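DUF4973 domain-containing protein (Bacteroides thetaiotaomicron, PDB 4QNI) is of unknown function but probably acts as an auxiliary nutrient-binding protein, and is a predicted lipoprotein. Local coordinates at residues 228-240 with 248-260. Numbering follows the deposited sequence.
Sequences TDRRKYKIKFAFN and TISCDNAEEIGFE. With EDO (1,2-ethanediol), chain G.
Lys236 and Ser250 face each other as a hydrogen-bonded pair of an antiparallel beta hairpin, strands 234-240 and 244-250, within the large antiparallel sheet of the C-terminal domain. Ala238 and Thr248 form the next such pair, with Phe237 opposite Ile249 between them. Further along segment 248-260, two waters bridge the segments: one links Lys234 O to Asp252 N, the other joins Arg231 O and Lys234 N to Asn253 OD1.

Asn253 makes the direct hydrogen bond here, while Ile257 CG2 packs against Lys232 O and Tyr233 CE1. From Asn253 CB, a chi1 of 62° brings CG to 3.6 Å from Lys232 O; OD1 accepts from the water shared with Arg231 O and Lys234 N, while ND2 donates to Lys232 O over 2.8 Å, nearly straight at 171°, and to Glu256 OE1, which it meets from above the carboxylate plane. The two ND2 bonds, with the water on OD1, fix the amide's rotation. With alanine at this position, Lys232 O and Glu256 OE1 would probably lose their donor and the water its acceptor, leaving the carboxylate held less firmly, by a long salt bridge from Lys232 NZ to Glu256 OE2 (3.8 Å).

On the face bearing Phe237, the Ile249 and Phe237 side chains run side by side, Ile249 CD1 3.6 Å from Phe237 CE2. Ile235 splits its branches: CG2 touches Ile249 CG2 at 3.5 Å, and CD1 reaches Phe259 CE1 at 3.7 Å. At the far end, Asn240 ND2 donates to Thr248 OG1 over 2.9 Å, the hydroxyl lying near the amide plane.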
loop_
_atom_site.group_PDB
_atom_site.type_symbol
_atom_site.label_atom_id
_atom_site.label_comp_id
_atom_site.label_asym_id
_atom_site.label_seq_id
_atom_site.Cartn_x
_atom_site.Cartn_y
_atom_site.Cartn_z
ATOM N N THR A 228 -30.602 7.764 -0.492
ATOM C CA THR A 228 -31.099 8.835 0.375
ATOM C C THR A 228 -32.580 8.600 0.706
ATOM O O THR A 228 -33.042 9.059 1.744
ATOM C CB THR A 228 -30.872 10.226 -0.253
ATOM O OG1 THR A 228 -31.670 10.346 -1.425
ATOM C CG2 THR A 228 -29.405 10.521 -0.570
ATOM N N ASP A 229 -33.310 7.873 -0.163
ATOM C CA ASP A 229 -34.754 7.548 -0.002
ATOM C C ASP A 229 -35.031 6.131 0.610
ATOM O O ASP A 229 -36.198 5.721 0.628
ATOM C CB ASP A 229 -35.514 7.699 -1.354
ATOM C CG ASP A 229 -34.918 6.998 -2.569
ATOM O OD1 ASP A 229 -33.783 6.481 -2.460
ATOM O OD2 ASP A 229 -35.585 6.993 -3.647
ATOM N N ARG A 230 -33.984 5.435 1.151
ATOM C CA ARG A 230 -34.012 4.123 1.855
ATOM C C ARG A 230 -35.324 3.803 2.563
ATOM O O ARG A 230 -35.912 2.732 2.372
ATOM C CB ARG A 230 -32.984 4.124 3.034
ATOM C CG ARG A 230 -31.547 4.029 2.712
ATOM C CD ARG A 230 -30.683 3.737 3.919
ATOM N NE ARG A 230 -30.806 4.632 5.068
ATOM C CZ ARG A 230 -30.194 5.809 5.186
ATOM N NH1 ARG A 230 -29.492 6.305 4.177
ATOM N NH2 ARG A 230 -30.339 6.526 6.286
ATOM N N ARG A 231 -35.687 4.717 3.505
ATOM C CA ARG A 231 -36.768 4.613 4.494
ATOM C C ARG A 231 -38.140 4.340 3.856
ATOM O O ARG A 231 -39.011 3.755 4.505
ATOM C CB ARG A 231 -36.791 5.873 5.385
ATOM C CG ARG A 231 -35.489 6.076 6.194
ATOM C CD ARG A 231 -35.407 7.480 6.775
ATOM N NE ARG A 231 -34.209 7.740 7.583
ATOM C CZ ARG A 231 -33.041 8.184 7.106
ATOM N NH1 ARG A 231 -32.861 8.335 5.797
ATOM N NH2 ARG A 231 -32.027 8.436 7.936
ATOM N N LYS A 232 -38.310 4.715 2.582
ATOM C CA LYS A 232 -39.535 4.462 1.826
ATOM C C LYS A 232 -39.607 2.983 1.368
ATOM O O LYS A 232 -40.672 2.533 0.951
ATOM C CB LYS A 232 -39.580 5.392 0.581
ATOM C CG LYS A 232 -40.529 6.586 0.669
ATOM C CD LYS A 232 -40.607 7.401 -0.657
ATOM C CE LYS A 232 -41.604 6.866 -1.683
ATOM N NZ LYS A 232 -41.904 7.854 -2.764
ATOM N N TYR A 233 -38.480 2.236 1.443
ATOM C CA TYR A 233 -38.396 0.874 0.901
ATOM C C TYR A 233 -37.992 -0.244 1.912
ATOM O O TYR A 233 -37.231 -1.145 1.537
ATOM C CB TYR A 233 -37.417 0.901 -0.284
ATOM C CG TYR A 233 -37.828 1.914 -1.331
ATOM C CD1 TYR A 233 -38.864 1.640 -2.226
ATOM C CD2 TYR A 233 -37.222 3.168 -1.397
ATOM C CE1 TYR A 233 -39.269 2.577 -3.169
ATOM C CE2 TYR A 233 -37.623 4.116 -2.339
ATOM C CZ TYR A 233 -38.652 3.817 -3.217
ATOM O OH TYR A 233 -39.068 4.743 -4.141
ATOM N N LYS A 234 -38.575 -0.255 3.136
ATOM C CA LYS A 234 -38.261 -1.318 4.110
ATOM C C LYS A 234 -39.196 -2.531 3.971
ATOM O O LYS A 234 -40.423 -2.404 4.085
ATOM C CB LYS A 234 -38.291 -0.802 5.555
ATOM C CG LYS A 234 -37.240 0.275 5.814
ATOM C CD LYS A 234 -37.577 1.094 7.042
ATOM C CE LYS A 234 -37.125 0.441 8.323
ATOM N NZ LYS A 234 -37.702 1.150 9.479
ATOM N N ILE A 235 -38.598 -3.717 3.763
ATOM C CA ILE A 235 -39.335 -4.975 3.636
ATOM C C ILE A 235 -39.058 -5.818 4.898
ATOM O O ILE A 235 -37.927 -6.230 5.129
ATOM C CB ILE A 235 -38.959 -5.729 2.318
ATOM C CG1 ILE A 235 -39.087 -4.836 1.050
ATOM C CG2 ILE A 235 -39.743 -7.044 2.188
ATOM C CD1 ILE A 235 -40.483 -4.043 0.800
ATOM N N LYS A 236 -40.100 -6.060 5.700
ATOM C CA LYS A 236 -40.016 -6.800 6.960
ATOM C C LYS A 236 -40.072 -8.281 6.751
ATOM O O LYS A 236 -40.892 -8.757 5.966
ATOM C CB LYS A 236 -41.153 -6.390 7.906
ATOM C CG LYS A 236 -41.021 -4.980 8.477
ATOM C CD LYS A 236 -42.303 -4.515 9.195
ATOM C CE LYS A 236 -42.643 -5.267 10.471
ATOM N NZ LYS A 236 -44.012 -4.943 10.975
ATOM N N PHE A 237 -39.198 -9.023 7.469
ATOM C CA PHE A 237 -39.134 -10.497 7.466
ATOM C C PHE A 237 -39.307 -11.012 8.891
ATOM O O PHE A 237 -38.457 -10.765 9.754
ATOM C CB PHE A 237 -37.818 -11.012 6.862
ATOM C CG PHE A 237 -37.658 -10.786 5.375
ATOM C CD1 PHE A 237 -37.302 -9.533 4.877
ATOM C CD2 PHE A 237 -37.750 -11.853 4.478
ATOM C CE1 PHE A 237 -37.127 -9.333 3.499
ATOM C CE2 PHE A 237 -37.549 -11.655 3.099
ATOM C CZ PHE A 237 -37.284 -10.391 2.617
ATOM N N ALA A 238 -40.436 -11.675 9.143
ATOM C CA ALA A 238 -40.783 -12.226 10.460
ATOM C C ALA A 238 -40.638 -13.732 10.385
ATOM O O ALA A 238 -41.247 -14.335 9.525
ATOM C CB ALA A 238 -42.207 -11.822 10.848
ATOM N N PHE A 239 -39.812 -14.331 11.257
ATOM C CA PHE A 239 -39.501 -15.771 11.287
ATOM C C PHE A 239 -40.455 -16.443 12.219
ATOM O O PHE A 239 -40.396 -16.195 13.411
ATOM C CB PHE A 239 -38.022 -15.985 11.710
ATOM C CG PHE A 239 -37.087 -15.347 10.705
ATOM C CD1 PHE A 239 -36.799 -13.985 10.762
ATOM C CD2 PHE A 239 -36.522 -16.102 9.678
ATOM C CE1 PHE A 239 -35.998 -13.386 9.786
ATOM C CE2 PHE A 239 -35.718 -15.506 8.705
ATOM C CZ PHE A 239 -35.453 -14.149 8.768
ATOM N N ASN A 240 -41.377 -17.242 11.688
ATOM C CA ASN A 240 -42.437 -17.891 12.473
ATOM C C ASN A 240 -42.023 -19.290 12.918
ATOM O O ASN A 240 -42.703 -20.283 12.631
ATOM C CB ASN A 240 -43.726 -17.918 11.659
ATOM C CG ASN A 240 -44.163 -16.548 11.215
ATOM O OD1 ASN A 240 -44.194 -15.595 11.999
ATOM N ND2 ASN A 240 -44.496 -16.417 9.949
ATOM N N THR A 248 -43.131 -14.327 7.323
ATOM C CA THR A 248 -44.141 -13.339 6.959
ATOM C C THR A 248 -43.393 -12.145 6.380
ATOM O O THR A 248 -42.601 -11.508 7.080
ATOM C CB THR A 248 -45.031 -12.964 8.143
ATOM O OG1 THR A 248 -45.655 -14.157 8.632
ATOM C CG2 THR A 248 -46.103 -11.886 7.769
ATOM N N ILE A 249 -43.603 -11.880 5.091
ATOM C CA ILE A 249 -42.987 -10.753 4.407
ATOM C C ILE A 249 -44.017 -9.640 4.329
ATOM O O ILE A 249 -45.108 -9.850 3.811
ATOM C CB ILE A 249 -42.416 -11.124 3.012
ATOM C CG1 ILE A 249 -41.328 -12.219 3.107
ATOM C CG2 ILE A 249 -41.871 -9.875 2.328
ATOM C CD1 ILE A 249 -40.724 -12.695 1.698
ATOM N N SER A 250 -43.693 -8.470 4.857
ATOM C CA SER A 250 -44.622 -7.353 4.806
ATOM C C SER A 250 -43.887 -6.031 4.587
ATOM O O SER A 250 -42.647 -5.965 4.587
ATOM C CB SER A 250 -45.467 -7.288 6.076
ATOM O OG SER A 250 -44.636 -7.141 7.211
ATOM N N CYS A 251 -44.685 -4.988 4.360
ATOM C CA CYS A 251 -44.238 -3.631 4.119
ATOM C C CYS A 251 -45.235 -2.695 4.758
ATOM O O CYS A 251 -46.409 -2.730 4.398
ATOM C CB CYS A 251 -44.103 -3.385 2.623
ATOM S SG CYS A 251 -43.487 -1.747 2.208
ATOM N N ASP A 252 -44.784 -1.873 5.722
ATOM C CA ASP A 252 -45.656 -0.949 6.457
ATOM C C ASP A 252 -46.199 0.183 5.572
ATOM O O ASP A 252 -47.284 0.685 5.859
ATOM C CB ASP A 252 -44.942 -0.394 7.695
ATOM C CG ASP A 252 -44.837 -1.397 8.832
ATOM O OD1 ASP A 252 -45.658 -2.349 8.870
ATOM O OD2 ASP A 252 -43.965 -1.212 9.708
ATOM N N ASN A 253 -45.491 0.560 4.495
ATOM C CA ASN A 253 -45.982 1.549 3.530
ATOM C C ASN A 253 -46.205 0.858 2.167
ATOM O O ASN A 253 -45.802 1.380 1.128
ATOM C CB ASN A 253 -45.038 2.765 3.419
ATOM C CG ASN A 253 -43.662 2.439 2.924
ATOM O OD1 ASN A 253 -43.061 1.406 3.286
ATOM N ND2 ASN A 253 -43.159 3.295 2.046
ATOM N N ALA A 254 -46.863 -0.307 2.183
ATOM C CA ALA A 254 -47.178 -1.113 0.990
ATOM C C ALA A 254 -47.877 -0.315 -0.137
ATOM O O ALA A 254 -47.465 -0.426 -1.301
ATOM C CB ALA A 254 -48.055 -2.284 1.385
ATOM N N GLU A 255 -48.923 0.483 0.209
ATOM C CA GLU A 255 -49.718 1.260 -0.756
ATOM C C GLU A 255 -48.901 2.333 -1.489
ATOM O O GLU A 255 -49.153 2.594 -2.667
ATOM C CB GLU A 255 -50.942 1.925 -0.085
ATOM C CG GLU A 255 -51.846 0.978 0.693
ATOM C CD GLU A 255 -52.482 -0.148 -0.100
ATOM O OE1 GLU A 255 -53.507 0.101 -0.776
ATOM O OE2 GLU A 255 -51.961 -1.287 -0.035
ATOM N N GLU A 256 -47.935 2.940 -0.799
ATOM C CA GLU A 256 -47.094 3.985 -1.354
ATOM C C GLU A 256 -46.153 3.459 -2.457
ATOM O O GLU A 256 -46.016 4.107 -3.502
ATOM C CB GLU A 256 -46.286 4.644 -0.227
ATOM C CG GLU A 256 -45.495 5.868 -0.664
ATOM C CD GLU A 256 -44.694 6.573 0.412
ATOM O OE1 GLU A 256 -44.482 5.984 1.498
ATOM O OE2 GLU A 256 -44.268 7.723 0.160
ATOM N N ILE A 257 -45.521 2.287 -2.232
ATOM C CA ILE A 257 -44.529 1.729 -3.147
ATOM C C ILE A 257 -45.111 0.567 -3.981
ATOM O O ILE A 257 -44.369 -0.176 -4.635
ATOM C CB ILE A 257 -43.240 1.347 -2.362
ATOM C CG1 ILE A 257 -43.440 0.166 -1.392
ATOM C CG2 ILE A 257 -42.652 2.581 -1.634
ATOM C CD1 ILE A 257 -42.042 -0.548 -0.985
ATOM N N GLY A 258 -46.437 0.464 -3.987
ATOM C CA GLY A 258 -47.173 -0.555 -4.733
ATOM C C GLY A 258 -46.694 -1.969 -4.472
ATOM O O GLY A 258 -46.537 -2.757 -5.406
ATOM N N PHE A 259 -46.380 -2.257 -3.198
ATOM C CA PHE A 259 -45.874 -3.544 -2.726
ATOM C C PHE A 259 -46.936 -4.599 -2.926
ATOM O O PHE A 259 -48.120 -4.343 -2.695
ATOM C CB PHE A 259 -45.429 -3.460 -1.248
ATOM C CG PHE A 259 -44.907 -4.752 -0.664
ATOM C CD1 PHE A 259 -43.590 -5.150 -0.877
ATOM C CD2 PHE A 259 -45.733 -5.573 0.096
ATOM C CE1 PHE A 259 -43.111 -6.345 -0.340
ATOM C CE2 PHE A 259 -45.243 -6.767 0.646
ATOM C CZ PHE A 259 -43.938 -7.141 0.425
ATOM N N GLU A 260 -46.511 -5.758 -3.440
ATOM C CA GLU A 260 -47.381 -6.887 -3.737
ATOM C C GLU A 260 -46.633 -8.185 -3.547
ATOM O O GLU A 260 -45.574 -8.389 -4.128
ATOM C CB GLU A 260 -47.915 -6.801 -5.181
ATOM C CG GLU A 260 -49.205 -6.014 -5.329
ATOM C CD GLU A 260 -50.497 -6.792 -5.146
ATOM O OE1 GLU A 260 -50.700 -7.796 -5.869
ATOM O OE2 GLU A 260 -51.337 -6.356 -4.325
HETATM C C1 EDO G . -38.636 -0.906 12.000
HETATM O O1 EDO G . -37.262 -0.748 11.665
HETATM C C2 EDO G . -38.862 -0.646 13.506
HETATM O O2 EDO G . -38.923 0.756 13.749
HETATM O O HOH W 1 -40.575 1.686 4.370
HETATM O O HOH W 2 -41.866 -2.051 6.258
#